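Local coordinates for protein putative pyruvate dehydrogenase (Rhodopseudomonas palustris, PDB 3IC3) that is of unknown function, belongs to the DUF5076 family and may be a pyruvate dehydrogenase or related oxidoreductase, at residues 21-26 against 38-43; 59-64 against 77-82. All coordinates share one frame; numbering follows the deposited sequence.

Contact 1: residues 21-26 against 38-43; sequences DAIEVL and AFMRAF. With EDO (1,2-ethanediol), chain F; EDO (1,2-ethanediol), chain E.
Met40, a selenomethionine, lays its long side chain across the backbone of Val25. Its CG sits between the backbone N and the carbonyl carbon (chi1 67°), and from there the chain runs out extended. Met40 SE passes over the strand 3.7 Å from CA of Val25. Met40 SE meets Ile23 CG2 at 3.8 Å, where the two side chains cross at about a right angle. Met40 CE lies 3.8 Å from Val25 CG2, against the valine methyls. The base of the same side chain presses on the Glu24 carbonyl. One backbone bond pins this ridge: Met40 N to Val25 O, 3.0 Å.

Leu26 and Phe39 form an antiparallel non-hydrogen-bonded pair. Their side chains lie side by side, Leu26 CB 3.9 Å from Phe39 CD1. Beside this pair, Leu26 CA makes a CA-H...O contact with Ala38 O at 3.1 Å. Two ethanediols, probably from the crystallisation liquor, bind Arg41 O and Phe43 N.

The contact lies at the open end of the hairpin of strands 23-31 and 34-39, away from its turn. Helix 46-66 packs on it through Met48, Trp49 and Leu52. Strand 23-31 pairs antiparallel with a strand of the second subunit, so the sheet crosses the interface.

Contact 2: residues 59-64 against 77-82; sequences HAARSY and ERIVEM
Ile79 points its CD1 methyl into helix 59-64 in a packing of two consecutive helices, 46-66 and 72-87, that cross steeply. The angle between the directions of the two short segments is 123°, with the axes 9.8 Å apart. Ile79 CD1 lies 3.6 Å from Ala60 CB and 3.5 Å from Ala61 N. The two alanines leave the helix surface low enough for the isoleucine to reach the backbone.

Tyr64 covers the next side of Ile79. Its CG is anti to the backbone N (chi1 -167°), which carries the ring out toward the facing helix. The ring slides past Ile79 in the opposite direction, and Tyr64 CD2 comes 4.0 Å from Ile79 CD1. Further out, Tyr64 CE2 is met by two groups. Arg78 CB stands at the ring edge, near its plane, and Met82 CE, a selenomethionine methyl, approaches Tyr64 CE2 obliquely at 4.1 Å. Cutting Tyr64 back to an alanine is likely to open a gap between the helices and leave Ile79 CD1, Arg78 CB and Met82 CE without the ring they share.

The second shell holds these groups. Tyr70 meets the Tyr64 ring edge-to-face and is hydrogen-bonded through its OH to NH1 of Arg78. Phe43 of the second subunit also meets the Tyr64 ring, so the tyrosine lies between its own helix pair and the partner chain. Leu76 and Ala75 extend the packing on helix 72-87. The Arg78 chain bends at chi2 and chi3, and its guanidinium plane is 65° from the tyrosine ring. On its own helix, Arg78 NE forms a salt bridge with Glu81 OE1 at 3.5 Å.

In the fold
Contact 1 closes before contact 2 opens along the chain. Helix 46-66 follows strand 34-39 and ties them together: its early residues pack on the hairpin of contact 1, and its later residues face helix 72-87 in contact 2. They lie on opposite sides of the chain's centre, with their centres 25 Å apart and nearest atoms about 12 Å apart. They do not touch within one chain. The dimer brings them together instead. Phe39 of contact 1 stacks on His59 of the second subunit, so contact 1 of one chain faces the helix of contact 2 in the other. No active site is established. A phosphate, probably from the crystallisation liquor, lies about 5 Å from the Phe39 side chain.

Contact 1: residues 21-26 against 38-43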
loop_
_atom_site.group_PDB
_atom_site.type_symbol
_atom_site.label_atom_id
_atom_site.label_comp_id
_atom_site.label_asym_id
_atom_site.label_seq_id
_atom_site.Cartn_x
_atom_site.Cartn_y
_atom_site.Cartn_z
ATOM N N ASP A 21 -17.515 -11.124 0.450
ATOM C CA ASP A 21 -16.310 -11.637 1.089
ATOM C C ASP A 21 -15.037 -10.858 0.777
ATOM O O ASP A 21 -14.004 -11.145 1.382
ATOM C CB ASP A 21 -16.101 -13.118 0.753
ATOM C CG ASP A 21 -16.200 -13.414 -0.724
ATOM O OD1 ASP A 21 -17.011 -12.775 -1.445
ATOM O OD2 ASP A 21 -15.481 -14.330 -1.164
ATOM N N ALA A 22 -15.110 -9.879 -0.126
ATOM C CA ALA A 22 -13.981 -9.000 -0.421
ATOM C C ALA A 22 -13.829 -7.962 0.696
ATOM O O ALA A 22 -14.803 -7.307 1.110
ATOM C CB ALA A 22 -14.149 -8.303 -1.788
ATOM N N ILE A 23 -12.607 -7.841 1.202
ATOM C CA ILE A 23 -12.286 -6.866 2.232
ATOM C C ILE A 23 -11.192 -5.910 1.768
ATOM O O ILE A 23 -10.132 -6.329 1.334
ATOM C CB ILE A 23 -11.823 -7.555 3.524
ATOM C CG1 ILE A 23 -12.847 -8.611 3.970
ATOM C CG2 ILE A 23 -11.555 -6.479 4.633
ATOM C CD1 ILE A 23 -12.311 -9.593 5.031
ATOM N N GLU A 24 -11.451 -4.620 1.857
ATOM C CA GLU A 24 -10.445 -3.632 1.494
ATOM C C GLU A 24 -9.347 -3.541 2.552
ATOM O O GLU A 24 -9.615 -3.144 3.665
ATOM C CB GLU A 24 -11.092 -2.274 1.288
ATOM C CG GLU A 24 -10.136 -1.277 0.641
ATOM C CD GLU A 24 -10.855 -0.211 -0.195
ATOM O OE1 GLU A 24 -11.986 0.208 0.153
ATOM O OE2 GLU A 24 -10.248 0.217 -1.193
ATOM N N VAL A 25 -8.128 -3.884 2.154
ATOM C CA VAL A 25 -6.947 -3.882 3.005
ATOM C C VAL A 25 -6.439 -2.467 3.196
ATOM O O VAL A 25 -6.083 -2.060 4.290
ATOM C CB VAL A 25 -5.791 -4.695 2.306
ATOM C CG1 VAL A 25 -4.481 -4.582 3.108
ATOM C CG2 VAL A 25 -6.202 -6.150 2.133
ATOM N N LEU A 26 -6.406 -1.709 2.115
ATOM C CA LEU A 26 -5.861 -0.370 2.157
ATOM C C LEU A 26 -6.281 0.478 0.993
ATOM O O LEU A 26 -6.539 -0.040 -0.119
ATOM C CB LEU A 26 -4.342 -0.420 2.229
ATOM C CG LEU A 26 -3.521 -0.356 0.964
ATOM C CD1 LEU A 26 -2.054 -0.075 1.128
ATOM C CD2 LEU A 26 -3.714 -1.697 0.295
ATOM N N ALA A 38 -5.460 4.624 4.422
ATOM C CA ALA A 38 -6.507 4.014 5.258
ATOM C C ALA A 38 -6.210 2.510 5.288
ATOM O O ALA A 38 -6.174 1.889 4.231
ATOM C CB ALA A 38 -7.878 4.241 4.650
ATOM N N PHE A 39 -6.014 1.933 6.474
ATOM C CA PHE A 39 -5.849 0.490 6.619
ATOM C C PHE A 39 -7.029 -0.176 7.311
ATOM O O PHE A 39 -7.616 0.387 8.241
ATOM C CB PHE A 39 -4.640 0.158 7.470
ATOM C CG PHE A 39 -3.319 0.432 6.817
ATOM C CD1 PHE A 39 -2.842 -0.387 5.821
ATOM C CD2 PHE A 39 -2.525 1.475 7.273
ATOM C CE1 PHE A 39 -1.579 -0.149 5.251
ATOM C CE2 PHE A 39 -1.263 1.702 6.705
ATOM C CZ PHE A 39 -0.822 0.891 5.708
HETATM N N MSE A 40 -7.331 -1.396 6.890
HETATM C CA MSE A 40 -8.231 -2.250 7.645
HETATM C C MSE A 40 -7.649 -2.617 8.972
HETATM O O MSE A 40 -6.433 -2.599 9.145
HETATM C CB MSE A 40 -8.535 -3.545 6.887
HETATM C CG MSE A 40 -7.373 -4.493 6.698
HETATM SE SE MSE A 40 -7.965 -6.120 5.804
HETATM C CE MSE A 40 -6.289 -7.109 5.821
ATOM N N ARG A 41 -8.537 -2.989 9.891
ATOM C CA ARG A 41 -8.178 -3.424 11.247
ATOM C C ARG A 41 -7.452 -4.776 11.268
ATOM O O ARG A 41 -6.441 -4.904 11.951
ATOM C CB ARG A 41 -9.432 -3.484 12.110
ATOM N N ALA A 42 -7.913 -5.749 10.467
ATOM C CA ALA A 42 -7.361 -7.122 10.486
ATOM C C ALA A 42 -5.935 -7.265 9.930
ATOM O O ALA A 42 -5.500 -6.539 9.024
ATOM C CB ALA A 42 -8.314 -8.103 9.758
ATOM N N PHE A 43 -5.193 -8.212 10.502
ATOM C CA PHE A 43 -3.825 -8.551 10.032
ATOM C C PHE A 43 -3.850 -9.668 8.976
ATOM O O PHE A 43 -3.055 -9.679 8.011
ATOM C CB PHE A 43 -3.004 -9.030 11.239
ATOM C CG PHE A 43 -1.656 -9.610 10.880
ATOM C CD1 PHE A 43 -0.733 -8.859 10.173
ATOM C CD2 PHE A 43 -1.299 -10.892 11.307
ATOM C CE1 PHE A 43 0.518 -9.374 9.854
ATOM C CE2 PHE A 43 -0.057 -11.418 10.990
ATOM C CZ PHE A 43 0.849 -10.662 10.251
HETATM C C1 EDO F . -7.601 -11.011 12.636
HETATM O O1 EDO F . -6.575 -11.292 11.675
HETATM C C2 EDO F . -7.265 -9.717 13.368
HETATM O O2 EDO F . -5.886 -9.390 13.166
HETATM C C1 EDO E . -6.498 -1.284 15.689
HETATM O O1 EDO E . -6.823 0.101 15.564
HETATM C C2 EDO E . -7.110 -2.088 14.552
HETATM O O2 EDO E . -6.098 -2.883 13.917
#

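Contact 2: residues 59-64 against 77-82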
loop_
_atom_site.group_PDB
_atom_site.type_symbol
_atom_site.label_atom_id
_atom_site.label_comp_id
_atom_site.label_asym_id
_atom_site.label_seq_id
_atom_site.Cartn_x
_atom_site.Cartn_y
_atom_site.Cartn_z
ATOM N N HIS A 59 4.735 -3.738 -9.789
ATOM C CA HIS A 59 3.909 -2.842 -10.568
ATOM C C HIS A 59 4.607 -1.495 -10.760
ATOM O O HIS A 59 4.671 -0.989 -11.885
ATOM C CB HIS A 59 2.546 -2.629 -9.936
ATOM C CG HIS A 59 1.768 -1.555 -10.610
ATOM N ND1 HIS A 59 1.040 -1.783 -11.759
ATOM C CD2 HIS A 59 1.671 -0.234 -10.352
ATOM C CE1 HIS A 59 0.486 -0.648 -12.147
ATOM N NE2 HIS A 59 0.861 0.306 -11.315
ATOM N N ALA A 60 5.157 -0.932 -9.682
ATOM C CA ALA A 60 5.868 0.335 -9.759
ATOM C C ALA A 60 7.067 0.271 -10.699
ATOM O O ALA A 60 7.325 1.208 -11.452
ATOM C CB ALA A 60 6.353 0.785 -8.366
ATOM N N ALA A 61 7.814 -0.817 -10.621
ATOM C CA ALA A 61 9.011 -0.993 -11.462
ATOM C C ALA A 61 8.629 -1.028 -12.941
ATOM O O ALA A 61 9.295 -0.406 -13.788
ATOM C CB ALA A 61 9.725 -2.255 -11.071
ATOM N N ARG A 62 7.554 -1.748 -13.249
ATOM C CA ARG A 62 7.056 -1.836 -14.628
ATOM C C ARG A 62 6.698 -0.454 -15.164
ATOM O O ARG A 62 7.088 -0.079 -16.283
ATOM C CB ARG A 62 5.818 -2.746 -14.711
ATOM C CG ARG A 62 6.135 -4.221 -14.719
ATOM C CD ARG A 62 4.856 -5.075 -14.645
ATOM N NE ARG A 62 3.847 -4.753 -15.660
ATOM C CZ ARG A 62 3.727 -5.332 -16.856
ATOM N NH1 ARG A 62 2.742 -4.949 -17.662
ATOM N NH2 ARG A 62 4.570 -6.281 -17.268
ATOM N N SER A 63 5.947 0.294 -14.367
ATOM C CA SER A 63 5.551 1.645 -14.739
ATOM C C SER A 63 6.721 2.601 -14.829
ATOM O O SER A 63 6.752 3.458 -15.704
ATOM C CB SER A 63 4.538 2.198 -13.755
ATOM O OG SER A 63 3.438 1.325 -13.677
ATOM N N TYR A 64 7.683 2.459 -13.927
ATOM C CA TYR A 64 8.876 3.296 -13.940
ATOM C C TYR A 64 9.698 3.034 -15.207
ATOM O O TYR A 64 10.222 3.969 -15.829
ATOM C CB TYR A 64 9.720 2.989 -12.701
ATOM C CG TYR A 64 10.840 3.938 -12.363
ATOM C CD1 TYR A 64 10.985 5.184 -12.985
ATOM C CD2 TYR A 64 11.737 3.607 -11.359
ATOM C CE1 TYR A 64 12.022 6.046 -12.633
ATOM C CE2 TYR A 64 12.761 4.455 -11.001
ATOM C CZ TYR A 64 12.898 5.669 -11.630
ATOM O OH TYR A 64 13.922 6.488 -11.243
ATOM N N GLU A 77 15.457 -2.244 -8.911
ATOM C CA GLU A 77 16.603 -1.956 -8.031
ATOM C C GLU A 77 16.550 -0.543 -7.437
ATOM O O GLU A 77 16.789 -0.350 -6.236
ATOM C CB GLU A 77 17.933 -2.168 -8.785
ATOM C CG GLU A 77 19.166 -1.584 -8.085
ATOM C CD GLU A 77 19.541 -2.276 -6.771
ATOM O OE1 GLU A 77 19.027 -3.390 -6.515
ATOM O OE2 GLU A 77 20.396 -1.717 -6.002
ATOM N N ARG A 78 16.247 0.437 -8.278
ATOM C CA ARG A 78 16.145 1.822 -7.868
ATOM C C ARG A 78 15.050 2.031 -6.820
ATOM O O ARG A 78 15.255 2.712 -5.807
ATOM C CB ARG A 78 15.865 2.725 -9.077
ATOM C CG ARG A 78 16.992 2.891 -10.063
ATOM C CD ARG A 78 18.191 3.626 -9.489
ATOM N NE ARG A 78 17.864 4.566 -8.418
ATOM C CZ ARG A 78 17.637 5.874 -8.562
ATOM N NH1 ARG A 78 17.654 6.490 -9.764
ATOM N NH2 ARG A 78 17.371 6.572 -7.476
ATOM N N ILE A 79 13.891 1.444 -7.070
ATOM C CA ILE A 79 12.783 1.511 -6.108
ATOM C C ILE A 79 13.166 0.886 -4.754
ATOM O O ILE A 79 12.917 1.505 -3.702
ATOM C CB ILE A 79 11.490 0.901 -6.673
ATOM C CG1 ILE A 79 10.918 1.850 -7.740
ATOM C CG2 ILE A 79 10.456 0.653 -5.537
ATOM C CD1 ILE A 79 9.917 1.227 -8.650
ATOM N N VAL A 80 13.810 -0.275 -4.780
ATOM C CA VAL A 80 14.277 -0.920 -3.556
ATOM C C VAL A 80 15.305 -0.044 -2.821
ATOM O O VAL A 80 15.263 0.052 -1.602
ATOM C CB VAL A 80 14.814 -2.336 -3.794
ATOM C CG1 VAL A 80 15.410 -2.901 -2.493
ATOM C CG2 VAL A 80 13.678 -3.263 -4.320
ATOM N N GLU A 81 16.228 0.598 -3.560
ATOM C CA GLU A 81 17.166 1.554 -2.951
ATOM C C GLU A 81 16.454 2.707 -2.248
ATOM O O GLU A 81 16.800 3.087 -1.121
ATOM C CB GLU A 81 18.133 2.126 -4.004
ATOM C CG GLU A 81 19.115 1.093 -4.536
ATOM C CD GLU A 81 19.894 1.561 -5.777
ATOM O OE1 GLU A 81 19.788 2.730 -6.205
ATOM O OE2 GLU A 81 20.634 0.724 -6.312
HETATM N N MSE A 82 15.437 3.261 -2.897
HETATM C CA MSE A 82 14.676 4.345 -2.294
HETATM C C MSE A 82 13.888 3.893 -1.067
HETATM O O MSE A 82 13.849 4.598 -0.056
HETATM C CB MSE A 82 13.757 4.991 -3.322
HETATM C CG MSE A 82 14.514 5.836 -4.322
HETATM SE SE MSE A 82 13.342 6.534 -5.701
HETATM C CE MSE A 82 13.794 5.286 -7.102
#